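Local coordinates for DyP (Bjerkandera adusta, PDB 3VXJ), which probably uses heme b to reduce hydrogen peroxide while oxidising dyes and phenols, and is seen here in complex with 2,6-dimethoxyphenol, at residues D14-M19 with P176-W181; R25-Q30 with Q133-I138; T43-R48 with A435-I440; T115-V120 with E426-P431; S266-D271 with T275-A280. All blocks are in the same frame, centred on the assembly; numbering follows the deposited sequence.

Contact 1. Residues D14-M19 with P176-W181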
# COMPACT_ATOMS: atom_id res chain seq x y z
N ASP A 14 -5.87 11.50 -3.04
CA ASP A 14 -5.47 10.16 -2.58
C ASP A 14 -4.07 10.12 -1.98
O ASP A 14 -3.77 9.27 -1.14
CB ASP A 14 -5.62 9.12 -3.69
CG ASP A 14 -5.69 7.70 -3.15
OD1 ASP A 14 -6.46 7.47 -2.19
OD2 ASP A 14 -4.97 6.82 -3.67
N ILE A 15 -3.22 11.06 -2.40
CA ILE A 15 -1.83 11.11 -1.94
C ILE A 15 -1.75 11.44 -0.44
O ILE A 15 -1.03 10.79 0.31
CB ILE A 15 -1.02 12.16 -2.71
CG1 ILE A 15 -0.99 11.84 -4.20
CG2 ILE A 15 0.40 12.23 -2.16
CD1 ILE A 15 -0.49 13.00 -5.05
N LEU A 16 -2.48 12.47 -0.03
CA LEU A 16 -2.31 13.08 1.29
C LEU A 16 -3.36 12.62 2.29
O LEU A 16 -3.07 12.44 3.47
CB LEU A 16 -2.31 14.61 1.17
CG LEU A 16 -2.14 15.50 2.40
CD1 LEU A 16 -0.81 15.23 3.09
CD2 LEU A 16 -2.26 16.98 2.03
N VAL A 17 -4.59 12.45 1.82
CA VAL A 17 -5.73 12.17 2.69
C VAL A 17 -6.20 10.73 2.53
O VAL A 17 -6.53 10.06 3.51
CB VAL A 17 -6.88 13.17 2.41
CG1 VAL A 17 -8.07 12.92 3.34
CG2 VAL A 17 -6.39 14.61 2.55
N GLY A 18 -6.22 10.25 1.29
CA GLY A 18 -6.71 8.92 0.97
C GLY A 18 -8.20 8.96 0.69
O GLY A 18 -8.96 9.58 1.44
N MET A 19 -8.62 8.30 -0.39
CA MET A 19 -10.03 8.32 -0.79
C MET A 19 -10.96 7.68 0.24
O MET A 19 -12.07 8.17 0.47
CB MET A 19 -10.22 7.67 -2.16
CG MET A 19 -9.65 8.49 -3.31
SD MET A 19 -10.01 7.74 -4.89
CE MET A 19 -9.29 8.94 -5.99
N PRO A 176 2.14 8.14 7.92
CA PRO A 176 2.87 9.33 8.36
C PRO A 176 1.98 10.55 8.30
O PRO A 176 0.99 10.57 7.57
CB PRO A 176 4.01 9.44 7.33
CG PRO A 176 3.45 8.78 6.10
CD PRO A 176 2.57 7.67 6.58
N SER A 177 2.32 11.56 9.09
CA SER A 177 1.65 12.85 9.01
C SER A 177 2.67 13.85 8.48
O SER A 177 3.78 13.93 9.00
CB SER A 177 1.16 13.27 10.39
OG SER A 177 0.43 14.48 10.34
N VAL A 178 2.30 14.61 7.46
CA VAL A 178 3.21 15.64 6.95
C VAL A 178 2.94 16.99 7.60
O VAL A 178 1.79 17.33 7.90
CB VAL A 178 3.20 15.77 5.40
CG1 VAL A 178 3.62 14.45 4.74
CG2 VAL A 178 1.84 16.23 4.89
N THR A 179 4.00 17.76 7.81
CA THR A 179 3.87 19.14 8.25
C THR A 179 3.46 20.00 7.05
O THR A 179 3.59 19.58 5.90
CB THR A 179 5.18 19.69 8.86
OG1 THR A 179 6.22 19.70 7.87
CG2 THR A 179 5.63 18.84 10.03
N GLY A 180 2.95 21.20 7.33
CA GLY A 180 2.55 22.14 6.28
C GLY A 180 1.05 22.29 6.11
O GLY A 180 0.59 23.04 5.25
N TRP A 181 0.28 21.56 6.92
CA TRP A 181 -1.17 21.71 6.98
C TRP A 181 -1.70 21.33 8.36
O TRP A 181 -0.99 20.69 9.14
CB TRP A 181 -1.87 20.92 5.85
CG TRP A 181 -1.88 19.41 6.00
CD1 TRP A 181 -0.80 18.59 6.19
CD2 TRP A 181 -3.03 18.55 5.93
NE1 TRP A 181 -1.21 17.28 6.25
CE2 TRP A 181 -2.56 17.22 6.10
CE3 TRP A 181 -4.40 18.77 5.74
CZ2 TRP A 181 -3.43 16.12 6.09
CZ3 TRP A 181 -5.26 17.67 5.74
CH2 TRP A 181 -4.77 16.36 5.91
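Leu16 meets Trp181 through a CH-pi contact. Its CD2 methyl stands over the indole, 4.2 Å from the centroid of the six-membered ring, while the other branch reaches the pyrrole side, with Leu16 CD1 3.8 Å from Trp181 NE1. A chi1 of 72° in Trp181 swings the indole toward the leucine, and the two run alongside each other, pointing opposite ways.

The remaining contacts are between apolar groups. Leu16 CD1 presses on Val178 CG2 at 3.4 Å, tighter than usual for two methyls, and Val17 CG2 meets the far corner of the indole at Trp181 CH2, 4.1 Å away. Leu8 and Ala52 also pack on Leu16.

The polar bonds lie to one side of this packing: Met19 N donates to Asp14 OD1 (2.9 Å), closing the turn after helix 13-16, and from outside Ser330 and Tyr359 hold the same carboxylate. Gly18 leaves that helix with positive phi, where a side chain would strike the preceding carbonyl.

With aliphatic carbons against an indole, the contact rests mainly on shape and dispersion, the branched leucine reaching both valine and indole, and packs helix 13-16 of the N-terminal family region against strand 177-178 and the loop after it in the C-terminal one.

Contact 2. Residues R25-Q30 with Q133-I138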
# COMPACT_ATOMS: atom_id res chain seq x y z
N ARG A 25 -11.79 1.74 -8.51
CA ARG A 25 -11.41 1.17 -9.79
C ARG A 25 -10.17 1.86 -10.33
O ARG A 25 -10.05 3.09 -10.27
CB ARG A 25 -12.55 1.31 -10.80
CG ARG A 25 -12.25 0.66 -12.16
CD ARG A 25 -13.48 0.62 -13.04
NE ARG A 25 -14.49 -0.28 -12.49
CZ ARG A 25 -15.76 -0.32 -12.89
NH1 ARG A 25 -16.18 0.49 -13.85
NH2 ARG A 25 -16.60 -1.17 -12.31
N PHE A 26 -9.25 1.05 -10.83
CA PHE A 26 -8.03 1.55 -11.45
C PHE A 26 -8.18 1.29 -12.94
O PHE A 26 -8.24 0.13 -13.37
CB PHE A 26 -6.82 0.81 -10.88
CG PHE A 26 -6.63 1.01 -9.39
CD1 PHE A 26 -5.74 1.98 -8.93
CD2 PHE A 26 -7.35 0.26 -8.46
CE1 PHE A 26 -5.55 2.18 -7.57
CE2 PHE A 26 -7.17 0.46 -7.09
CZ PHE A 26 -6.28 1.42 -6.65
N VAL A 27 -8.30 2.36 -13.72
CA VAL A 27 -8.48 2.26 -15.17
C VAL A 27 -7.14 2.57 -15.82
O VAL A 27 -6.69 3.72 -15.85
CB VAL A 27 -9.56 3.23 -15.70
CG1 VAL A 27 -9.74 3.05 -17.19
CG2 VAL A 27 -10.91 3.01 -14.98
N PHE A 28 -6.48 1.52 -16.29
CA PHE A 28 -5.17 1.63 -16.92
C PHE A 28 -5.35 1.90 -18.40
O PHE A 28 -6.17 1.25 -19.04
CB PHE A 28 -4.33 0.37 -16.68
CG PHE A 28 -4.10 0.08 -15.22
CD1 PHE A 28 -3.05 0.69 -14.53
CD2 PHE A 28 -4.97 -0.75 -14.51
CE1 PHE A 28 -2.85 0.44 -13.18
CE2 PHE A 28 -4.77 -0.99 -13.16
CZ PHE A 28 -3.72 -0.40 -12.49
N PHE A 29 -4.60 2.84 -18.94
CA PHE A 29 -4.81 3.26 -20.31
C PHE A 29 -3.51 3.51 -21.07
O PHE A 29 -2.43 3.68 -20.47
CB PHE A 29 -5.72 4.50 -20.37
CG PHE A 29 -5.11 5.74 -19.78
CD1 PHE A 29 -4.38 6.62 -20.59
CD2 PHE A 29 -5.23 6.02 -18.42
CE1 PHE A 29 -3.80 7.75 -20.06
CE2 PHE A 29 -4.65 7.17 -17.89
CZ PHE A 29 -3.92 8.03 -18.70
N GLN A 30 -3.65 3.51 -22.39
CA GLN A 30 -2.65 4.00 -23.32
C GLN A 30 -3.19 5.24 -24.00
O GLN A 30 -4.39 5.32 -24.28
CB GLN A 30 -2.42 2.98 -24.44
CG GLN A 30 -1.80 1.68 -24.09
CD GLN A 30 -1.58 0.84 -25.34
OE1 GLN A 30 -1.16 1.35 -26.39
NE2 GLN A 30 -1.87 -0.46 -25.25
N GLN A 133 -20.53 4.47 -13.97
CA GLN A 133 -20.93 5.78 -14.47
C GLN A 133 -19.71 6.67 -14.71
O GLN A 133 -19.61 7.33 -15.75
CB GLN A 133 -21.91 6.46 -13.52
CG GLN A 133 -23.26 5.76 -13.44
CD GLN A 133 -24.21 6.42 -12.46
OE1 GLN A 133 -24.17 7.64 -12.26
NE2 GLN A 133 -25.07 5.62 -11.85
N PHE A 134 -18.76 6.66 -13.78
CA PHE A 134 -17.57 7.50 -13.91
C PHE A 134 -16.56 6.97 -14.92
O PHE A 134 -15.83 7.76 -15.53
CB PHE A 134 -16.96 7.79 -12.54
CG PHE A 134 -17.68 8.88 -11.81
CD1 PHE A 134 -18.91 8.63 -11.19
CD2 PHE A 134 -17.16 10.18 -11.77
CE1 PHE A 134 -19.60 9.65 -10.53
CE2 PHE A 134 -17.85 11.21 -11.10
CZ PHE A 134 -19.07 10.94 -10.49
N THR A 135 -16.55 5.65 -15.13
CA THR A 135 -15.75 5.05 -16.20
C THR A 135 -16.33 5.44 -17.56
O THR A 135 -15.60 5.82 -18.48
CB THR A 135 -15.68 3.51 -16.05
OG1 THR A 135 -15.09 3.18 -14.79
CG2 THR A 135 -14.83 2.89 -17.15
N ASP A 136 -17.66 5.37 -17.69
CA ASP A 136 -18.32 5.79 -18.92
C ASP A 136 -18.08 7.28 -19.21
O ASP A 136 -17.96 7.68 -20.37
CB ASP A 136 -19.82 5.49 -18.85
CG ASP A 136 -20.14 4.01 -18.93
OD1 ASP A 136 -19.24 3.18 -19.21
OD2 ASP A 136 -21.32 3.67 -18.72
N ASP A 137 -18.01 8.09 -18.15
CA ASP A 137 -17.71 9.51 -18.27
C ASP A 137 -16.30 9.73 -18.83
O ASP A 137 -16.08 10.59 -19.68
CB ASP A 137 -17.89 10.21 -16.92
CG ASP A 137 -17.54 11.68 -16.96
OD1 ASP A 137 -18.24 12.46 -17.64
OD2 ASP A 137 -16.58 12.09 -16.27
N ILE A 138 -15.34 8.92 -18.37
CA ILE A 138 -14.00 8.94 -18.96
C ILE A 138 -14.06 8.56 -20.45
O ILE A 138 -13.48 9.24 -21.29
CB ILE A 138 -13.02 8.03 -18.20
CG1 ILE A 138 -12.73 8.64 -16.83
CG2 ILE A 138 -11.72 7.81 -19.01
CD1 ILE A 138 -12.08 7.71 -15.84
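Strand 25-30 and helix 133-138 approach most closely at Val27 and Thr135, whose CA atoms are 7.9 Å apart. The polar link is made by Arg25. Its NH1 donates to Thr135 OG1 at 3.1 Å, with the hydroxyl 18° out of the guanidinium plane. The chain runs extended from the strand and then bends at chi3 (-67°); the two side chains cross at about a right angle, NH1 meets the hydroxyl near the edge of the guanidinium, and Arg25 CD is left 3.5 Å from Thr135 OG1. Thr135 suits the place because its hydroxyl works both ways, accepting from Arg25 and bonding to the carbonyl of Leu131 one turn back. The arginine has other partners too: NH1 forms a salt bridge with Asp132, and NE bonds to Ser153 OG. A leucine here would probably leave Asp132 without its opposite charge and Thr135 OG1 without a donor. Val27 adds a compact apolar neighbour, its CG2 lying 4.2 Å from Thr135 OG1.

Side chains alternate along this part of the strand: Arg25 and Val27 face the helix, whereas Phe26 and Phe28 turn to the other side, where both rings meet Phe220 of strand 216-225. Strand 23-31 runs antiparallel between 119-125 and 146-155 in the four-stranded sheet of the N-terminal ferredoxin-like (dimeric alpha+beta barrel) domain, and helix 128-142 covers it, with Thr135 reaching Ile123 and Gln148 on the flanking strands. Alongside lies helix 34-48, Phe134 touching Arg48 and Ile138 touching Tyr44.

Contact 3. Residues T43-R48 with A435-I440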
# COMPACT_ATOMS: atom_id res chain seq x y z
N THR A 43 -10.48 19.53 -20.29
CA THR A 43 -11.91 19.45 -20.01
C THR A 43 -12.16 18.69 -18.71
O THR A 43 -12.98 19.10 -17.87
CB THR A 43 -12.66 18.71 -21.14
OG1 THR A 43 -12.42 19.38 -22.38
CG2 THR A 43 -14.15 18.66 -20.87
N TYR A 44 -11.47 17.57 -18.56
CA TYR A 44 -11.71 16.63 -17.47
C TYR A 44 -11.28 17.13 -16.09
O TYR A 44 -12.02 16.99 -15.12
CB TYR A 44 -11.02 15.30 -17.80
CG TYR A 44 -11.43 14.16 -16.92
CD1 TYR A 44 -12.65 13.51 -17.12
CD2 TYR A 44 -10.61 13.72 -15.88
CE1 TYR A 44 -13.04 12.47 -16.31
CE2 TYR A 44 -10.99 12.68 -15.05
CZ TYR A 44 -12.20 12.05 -15.27
OH TYR A 44 -12.59 11.02 -14.46
N VAL A 45 -10.10 17.74 -16.01
CA VAL A 45 -9.48 18.02 -14.72
C VAL A 45 -10.33 18.89 -13.78
O VAL A 45 -10.60 18.48 -12.66
CB VAL A 45 -8.02 18.53 -14.87
CG1 VAL A 45 -7.47 19.06 -13.53
CG2 VAL A 45 -7.14 17.44 -15.41
N PRO A 46 -10.78 20.08 -14.24
CA PRO A 46 -11.55 20.93 -13.33
C PRO A 46 -12.86 20.30 -12.88
O PRO A 46 -13.37 20.63 -11.81
CB PRO A 46 -11.84 22.19 -14.17
CG PRO A 46 -11.65 21.77 -15.58
CD PRO A 46 -10.58 20.73 -15.55
N GLU A 47 -13.39 19.38 -13.69
CA GLU A 47 -14.68 18.74 -13.41
C GLU A 47 -14.59 17.56 -12.44
O GLU A 47 -15.51 17.34 -11.65
CB GLU A 47 -15.34 18.27 -14.71
CG GLU A 47 -15.64 19.38 -15.72
CD GLU A 47 -16.35 20.58 -15.11
OE1 GLU A 47 -17.42 20.40 -14.48
OE2 GLU A 47 -15.84 21.72 -15.26
N ARG A 48 -13.50 16.80 -12.52
CA ARG A 48 -13.45 15.47 -11.92
C ARG A 48 -12.29 15.18 -10.97
O ARG A 48 -12.40 14.29 -10.12
CB ARG A 48 -13.46 14.40 -13.02
CG ARG A 48 -14.71 14.40 -13.89
CD ARG A 48 -15.90 13.78 -13.17
NE ARG A 48 -17.05 13.66 -14.06
CZ ARG A 48 -18.22 14.28 -13.89
NH1 ARG A 48 -18.41 15.07 -12.84
NH2 ARG A 48 -19.19 14.10 -14.77
N ALA A 435 -0.50 21.27 -12.50
CA ALA A 435 0.45 20.70 -13.47
C ALA A 435 -0.24 19.84 -14.52
O ALA A 435 0.21 19.77 -15.66
CB ALA A 435 1.54 19.93 -12.77
N LEU A 436 -1.34 19.19 -14.15
CA LEU A 436 -2.11 18.40 -15.11
C LEU A 436 -2.50 19.21 -16.34
O LEU A 436 -2.37 18.74 -17.47
CB LEU A 436 -3.35 17.80 -14.46
CG LEU A 436 -3.13 16.60 -13.54
CD1 LEU A 436 -4.44 16.23 -12.89
CD2 LEU A 436 -2.55 15.40 -14.29
N THR A 437 -2.97 20.43 -16.12
CA THR A 437 -3.42 21.27 -17.23
C THR A 437 -2.35 22.22 -17.77
O THR A 437 -2.30 22.46 -18.98
CB THR A 437 -4.72 22.04 -16.87
OG1 THR A 437 -4.49 22.91 -15.75
CG2 THR A 437 -5.83 21.05 -16.53
N ALA A 438 -1.50 22.74 -16.89
CA ALA A 438 -0.49 23.74 -17.28
C ALA A 438 0.76 23.11 -17.91
O ALA A 438 1.46 23.77 -18.67
CB ALA A 438 -0.10 24.61 -16.09
N THR A 439 1.02 21.85 -17.59
CA THR A 439 2.21 21.16 -18.08
C THR A 439 1.86 19.94 -18.91
O THR A 439 2.19 19.88 -20.10
CB THR A 439 3.17 20.77 -16.93
OG1 THR A 439 3.50 21.94 -16.18
CG2 THR A 439 4.45 20.14 -17.47
N ILE A 440 1.19 18.96 -18.30
CA ILE A 440 0.92 17.69 -18.98
C ILE A 440 0.10 17.93 -20.25
O ILE A 440 0.35 17.31 -21.30
CB ILE A 440 0.21 16.65 -18.07
CG1 ILE A 440 1.01 16.40 -16.77
CG2 ILE A 440 -0.03 15.35 -18.82
CD1 ILE A 440 2.49 16.02 -16.96
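Val45 is the apolar centre of a helix-helix contact, in which helix 34-48 of the N-terminal alpha+beta barrel domain packs on the last helix of the chain, 433-440. Its CB lies 3.7 Å from Thr437 CG2, and that methyl also touches Val45 CG1. The second branch, Val45 CG2, meets Leu436 CD1 at 3.9 Å and the leucine CB at a like distance. A beta-branched valine fits, since it offers a methyl to each of two neighbours from close to its backbone.

Thr437 presents carbon rather than oxygen: with chi1 at 61°, OG1 lies between the backbone N and the carbonyl carbon, weakly bonded to Ser434 O, and CG2 is left to face the valine. Leu436 is backed by Phe71 and Pro431.

Further out, both helices depart from regularity. Pro46 has no N-H to give to the preceding turn, so helix 34-48 is kinked there. Tyr44 O nevertheless accepts from Arg48 N; the side chain of Arg48 is salt-bridged to Asp137. Helix 433-440 widens into a pi-type turn, where Ala435 O takes two backbone donors, Thr439 N at 3.0 Å and Ile440 N at 2.9 Å.

Contact 4. Residues T115-V120 with E426-P431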
# COMPACT_ATOMS: atom_id res chain seq x y z
N THR A 115 5.95 -1.85 -20.81
CA THR A 115 5.66 -0.45 -20.51
C THR A 115 4.61 0.13 -21.46
O THR A 115 4.66 1.30 -21.86
CB THR A 115 6.94 0.43 -20.47
OG1 THR A 115 7.68 0.31 -21.70
CG2 THR A 115 7.84 0.00 -19.31
N THR A 116 3.65 -0.72 -21.82
CA THR A 116 2.48 -0.36 -22.60
C THR A 116 1.59 0.65 -21.87
O THR A 116 1.04 1.56 -22.48
CB THR A 116 1.70 -1.64 -22.94
OG1 THR A 116 2.44 -2.38 -23.93
CG2 THR A 116 0.31 -1.35 -23.48
N ILE A 117 1.44 0.48 -20.56
CA ILE A 117 0.55 1.32 -19.77
C ILE A 117 1.13 2.73 -19.68
O ILE A 117 2.30 2.91 -19.33
CB ILE A 117 0.37 0.74 -18.35
CG1 ILE A 117 -0.39 -0.58 -18.42
CG2 ILE A 117 -0.36 1.73 -17.44
CD1 ILE A 117 -0.36 -1.39 -17.14
N HIS A 118 0.29 3.71 -20.03
CA HIS A 118 0.67 5.13 -19.99
C HIS A 118 0.19 5.86 -18.75
O HIS A 118 0.73 6.92 -18.38
CB HIS A 118 0.14 5.83 -21.23
CG HIS A 118 0.89 5.49 -22.47
ND1 HIS A 118 0.44 5.81 -23.73
CD2 HIS A 118 2.05 4.82 -22.65
CE1 HIS A 118 1.30 5.37 -24.63
NE2 HIS A 118 2.29 4.77 -24.00
N GLY A 119 -0.84 5.33 -18.10
CA GLY A 119 -1.36 5.98 -16.92
C GLY A 119 -2.48 5.21 -16.29
O GLY A 119 -2.87 4.14 -16.77
N VAL A 120 -3.00 5.77 -15.20
CA VAL A 120 -4.10 5.18 -14.47
C VAL A 120 -5.03 6.26 -13.93
O VAL A 120 -4.58 7.25 -13.33
CB VAL A 120 -3.58 4.24 -13.33
CG1 VAL A 120 -2.70 4.99 -12.31
CG2 VAL A 120 -4.73 3.50 -12.67
N GLU A 426 3.02 -1.16 -11.44
CA GLU A 426 3.67 -0.10 -12.19
C GLU A 426 4.04 1.05 -11.26
O GLU A 426 3.48 1.19 -10.16
CB GLU A 426 2.78 0.37 -13.36
CG GLU A 426 3.45 1.32 -14.37
CD GLU A 426 4.77 0.76 -14.89
OE1 GLU A 426 4.78 0.15 -15.98
OE2 GLU A 426 5.80 0.93 -14.19
N TYR A 427 4.99 1.85 -11.72
CA TYR A 427 5.37 3.08 -11.05
C TYR A 427 4.77 4.25 -11.81
O TYR A 427 5.01 4.40 -13.02
CB TYR A 427 6.90 3.20 -11.02
CG TYR A 427 7.65 2.14 -10.23
CD1 TYR A 427 7.20 1.71 -8.98
CD2 TYR A 427 8.82 1.58 -10.74
CE1 TYR A 427 7.90 0.74 -8.25
CE2 TYR A 427 9.53 0.62 -10.01
CZ TYR A 427 9.06 0.21 -8.77
OH TYR A 427 9.74 -0.73 -8.06
N PHE A 428 3.98 5.06 -11.11
CA PHE A 428 3.28 6.21 -11.69
C PHE A 428 3.71 7.50 -11.01
O PHE A 428 4.12 7.51 -9.85
CB PHE A 428 1.75 6.09 -11.54
CG PHE A 428 1.17 4.90 -12.23
CD1 PHE A 428 0.98 4.91 -13.61
CD2 PHE A 428 0.81 3.77 -11.51
CE1 PHE A 428 0.44 3.81 -14.27
CE2 PHE A 428 0.26 2.66 -12.16
CZ PHE A 428 0.07 2.69 -13.53
N PHE A 429 3.60 8.60 -11.74
CA PHE A 429 3.72 9.92 -11.13
C PHE A 429 2.37 10.63 -11.19
O PHE A 429 1.77 10.74 -12.27
CB PHE A 429 4.79 10.76 -11.84
CG PHE A 429 4.95 12.13 -11.25
CD1 PHE A 429 5.52 12.30 -10.00
CD2 PHE A 429 4.47 13.25 -11.92
CE1 PHE A 429 5.66 13.57 -9.43
CE2 PHE A 429 4.61 14.53 -11.37
CZ PHE A 429 5.19 14.68 -10.12
N LEU A 430 1.91 11.10 -10.03
CA LEU A 430 0.69 11.89 -9.94
C LEU A 430 1.06 13.36 -9.80
O LEU A 430 1.53 13.77 -8.75
CB LEU A 430 -0.17 11.46 -8.75
CG LEU A 430 -1.03 10.21 -8.91
CD1 LEU A 430 -0.18 8.94 -8.96
CD2 LEU A 430 -2.02 10.13 -7.77
N PRO A 431 0.84 14.15 -10.87
CA PRO A 431 1.20 15.57 -10.78
C PRO A 431 0.22 16.35 -9.89
O PRO A 431 -0.86 15.85 -9.51
CB PRO A 431 1.07 16.05 -12.23
CG PRO A 431 1.12 14.79 -13.08
CD PRO A 431 0.44 13.77 -12.23
O HOH W 1 4.61 1.67 -18.27
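Val120 sets one methyl almost exactly on the axis of the Phe428 ring: its CG1 is 3.6 Å from the ring centroid and only 3° off the normal, a nearly ideal CH-pi contact. This follows from a chi1 of 60°, which puts CG1 in the crowded position between backbone N and carbonyl carbon. Glu426 CG covers the opposite face, 3.7 Å above the plane toward the rim. At the ring edge, Ile117 CG2 lies 3.9 Å from Phe428 CE1. Gly119 brings bare backbone to the ring, its C being 3.8 Å from Phe428 CE1.

Gly119 also belongs to a classic beta bulge, in which it and His118 both face Phe29 on the adjoining strand. Phe428 and its partners lie between two four-stranded antiparallel sheets, each of ferredoxin-like strand order, with strand 119-125 in one and 420-430 in the other; Phe28 and Met218 also touch Phe428. An alanine in place of Phe428 would probably open a gap between Val120 and Glu426, leaving both without the ring they clasp.

The buried Glu426 carboxylate is well bonded. Water 1 donates to Glu426 OE1 and to Ile117 O, both at 2.8 Å, bridging the segments; Ile117 O also bonds to Ser72 OG. Glu426 OE2 uses its anti lone pair to accept from Tyr427 N at 2.8 Å, and Gln94 N is a further partner.

Contact 5. Residues S266-D271 with T275-A280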
# COMPACT_ATOMS: atom_id res chain seq x y z
N SER A 266 -7.90 -7.27 14.82
CA SER A 266 -8.63 -6.10 15.29
C SER A 266 -7.85 -4.81 15.05
O SER A 266 -8.43 -3.72 15.16
CB SER A 266 -8.86 -6.21 16.79
OG SER A 266 -7.62 -6.05 17.45
N GLY A 267 -6.56 -4.92 14.77
CA GLY A 267 -5.69 -3.76 14.71
C GLY A 267 -4.85 -3.54 15.96
O GLY A 267 -3.95 -2.71 15.96
N ALA A 268 -5.12 -4.29 17.03
CA ALA A 268 -4.34 -4.09 18.25
C ALA A 268 -2.89 -4.49 17.97
O ALA A 268 -2.62 -5.60 17.53
CB ALA A 268 -4.92 -4.90 19.39
N PRO A 269 -1.92 -3.57 18.20
CA PRO A 269 -0.54 -3.94 17.94
C PRO A 269 -0.02 -4.90 19.01
O PRO A 269 -0.26 -4.70 20.20
CB PRO A 269 0.20 -2.60 18.00
CG PRO A 269 -0.63 -1.76 18.92
CD PRO A 269 -2.05 -2.19 18.72
N ILE A 270 0.68 -5.95 18.59
CA ILE A 270 1.15 -6.95 19.55
C ILE A 270 2.20 -6.40 20.53
O ILE A 270 2.32 -6.89 21.64
CB ILE A 270 1.62 -8.27 18.87
CG1 ILE A 270 2.94 -8.10 18.10
CG2 ILE A 270 0.48 -8.88 18.00
CD1 ILE A 270 3.39 -9.39 17.39
N ASP A 271 2.90 -5.32 20.15
CA ASP A 271 3.85 -4.70 21.07
C ASP A 271 3.11 -4.19 22.33
O ASP A 271 3.67 -4.22 23.42
CB ASP A 271 4.61 -3.57 20.39
CG ASP A 271 5.83 -3.13 21.17
OD1 ASP A 271 6.40 -3.97 21.91
OD2 ASP A 271 6.20 -1.95 21.03
N THR A 275 -0.08 -10.93 24.25
CA THR A 275 -0.55 -12.30 24.51
C THR A 275 -2.00 -12.60 24.13
O THR A 275 -2.36 -13.77 23.98
CB THR A 275 -0.33 -12.73 25.97
OG1 THR A 275 -1.01 -11.81 26.83
CG2 THR A 275 1.16 -12.77 26.30
N ALA A 276 -2.82 -11.57 23.99
CA ALA A 276 -4.23 -11.74 23.64
C ALA A 276 -4.69 -10.48 22.94
O ALA A 276 -4.14 -9.39 23.16
CB ALA A 276 -5.08 -11.99 24.88
N ASP A 277 -5.68 -10.64 22.08
CA ASP A 277 -6.25 -9.51 21.37
C ASP A 277 -6.90 -8.53 22.35
O ASP A 277 -7.35 -8.91 23.45
CB ASP A 277 -7.24 -10.01 20.31
CG ASP A 277 -7.77 -8.91 19.41
OD1 ASP A 277 -7.15 -7.83 19.30
OD2 ASP A 277 -8.83 -9.14 18.81
N ASP A 278 -6.90 -7.26 21.97
CA ASP A 278 -7.59 -6.21 22.71
C ASP A 278 -8.34 -5.41 21.65
O ASP A 278 -7.80 -4.45 21.10
CB ASP A 278 -6.59 -5.34 23.47
CG ASP A 278 -7.25 -4.23 24.30
OD1 ASP A 278 -8.43 -3.87 24.07
OD2 ASP A 278 -6.56 -3.70 25.19
N PRO A 279 -9.57 -5.82 21.34
CA PRO A 279 -10.30 -5.17 20.25
C PRO A 279 -10.60 -3.69 20.52
O PRO A 279 -10.63 -2.91 19.57
CB PRO A 279 -11.59 -6.00 20.14
CG PRO A 279 -11.24 -7.32 20.72
CD PRO A 279 -10.26 -7.04 21.81
N ALA A 280 -10.78 -3.32 21.79
CA ALA A 280 -10.98 -1.91 22.16
C ALA A 280 -9.77 -1.07 21.75
O ALA A 280 -9.92 0.04 21.22
CB ALA A 280 -11.26 -1.77 23.66
O HOH W 2 -8.53 -9.83 16.30
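Ser266 faces Asp277 with its whole side chain. CB comes first: it lies 3.4 Å from Asp277 OD1 and 3.9 Å from Pro279 CA, so CB rests against both the carboxylate and the start of the following helix. At the tip, OG donates to Asp277 OD1 in a short bond of 2.6 Å, using the syn lone pair of that oxygen. OG also accepts from Ala268 N at 3.1 Å, with an N-H...O angle of 162°, which makes an ST turn. A chi1 of 70° aims the hydroxyl between its own backbone N and carbonyl carbon, where it can serve both partners. Serine suits this place because one small group can give and take a hydrogen bond at once.

The carboxylate is shared out in turn. Asp277 OD1 has a further, weak bond from Asp278 N, and Asp277 OD2 accepts from water 2 at 2.6 Å, a water weakly bonded to Ser266 N as well. Next to the turn, Ala268 CB sits 3.4 Å from Asp278 O, a close approach that a small methyl suits. Gly267 has a phi of 100°, a conformation that would jam a side chain against the carbonyl of Ser266. Gly267 O also accepts from Arg263, a heme-binding residue, and the side chain of Ser266 is about 10 Å from the heme.

The loop leads from helix 249-261, where Ile270 touches Ala258 and Arg259, to helix 279-282. Asp278 is the N-cap of the latter, its OD1 bonded to Leu281 N, and Pro279 opens the first turn, where no N-H is needed.

From the N terminus, helix 13-16 opens contact 1, whose loop closes at strand 177-178, joining the N- and C-terminal family regions. Contact 2 lies wholly within that loop, tying strand 23-31 to helix 128-142. Contact 3 ties helix 34-48 to the last helix, 433-440, and contact 4 ties strand 119-125 to strand 420-430 of the other sheet; both cross contacts 1 and 2, and contact 4 lies inside contact 3. Contact 5, a short local loop near the heme, follows contact 1 and falls within the spans of contacts 3 and 4. Spatially, contact 4 touches contact 1 through Ile15 and Leu430, contact 2 through Phe29 and contact 3 through Pro431.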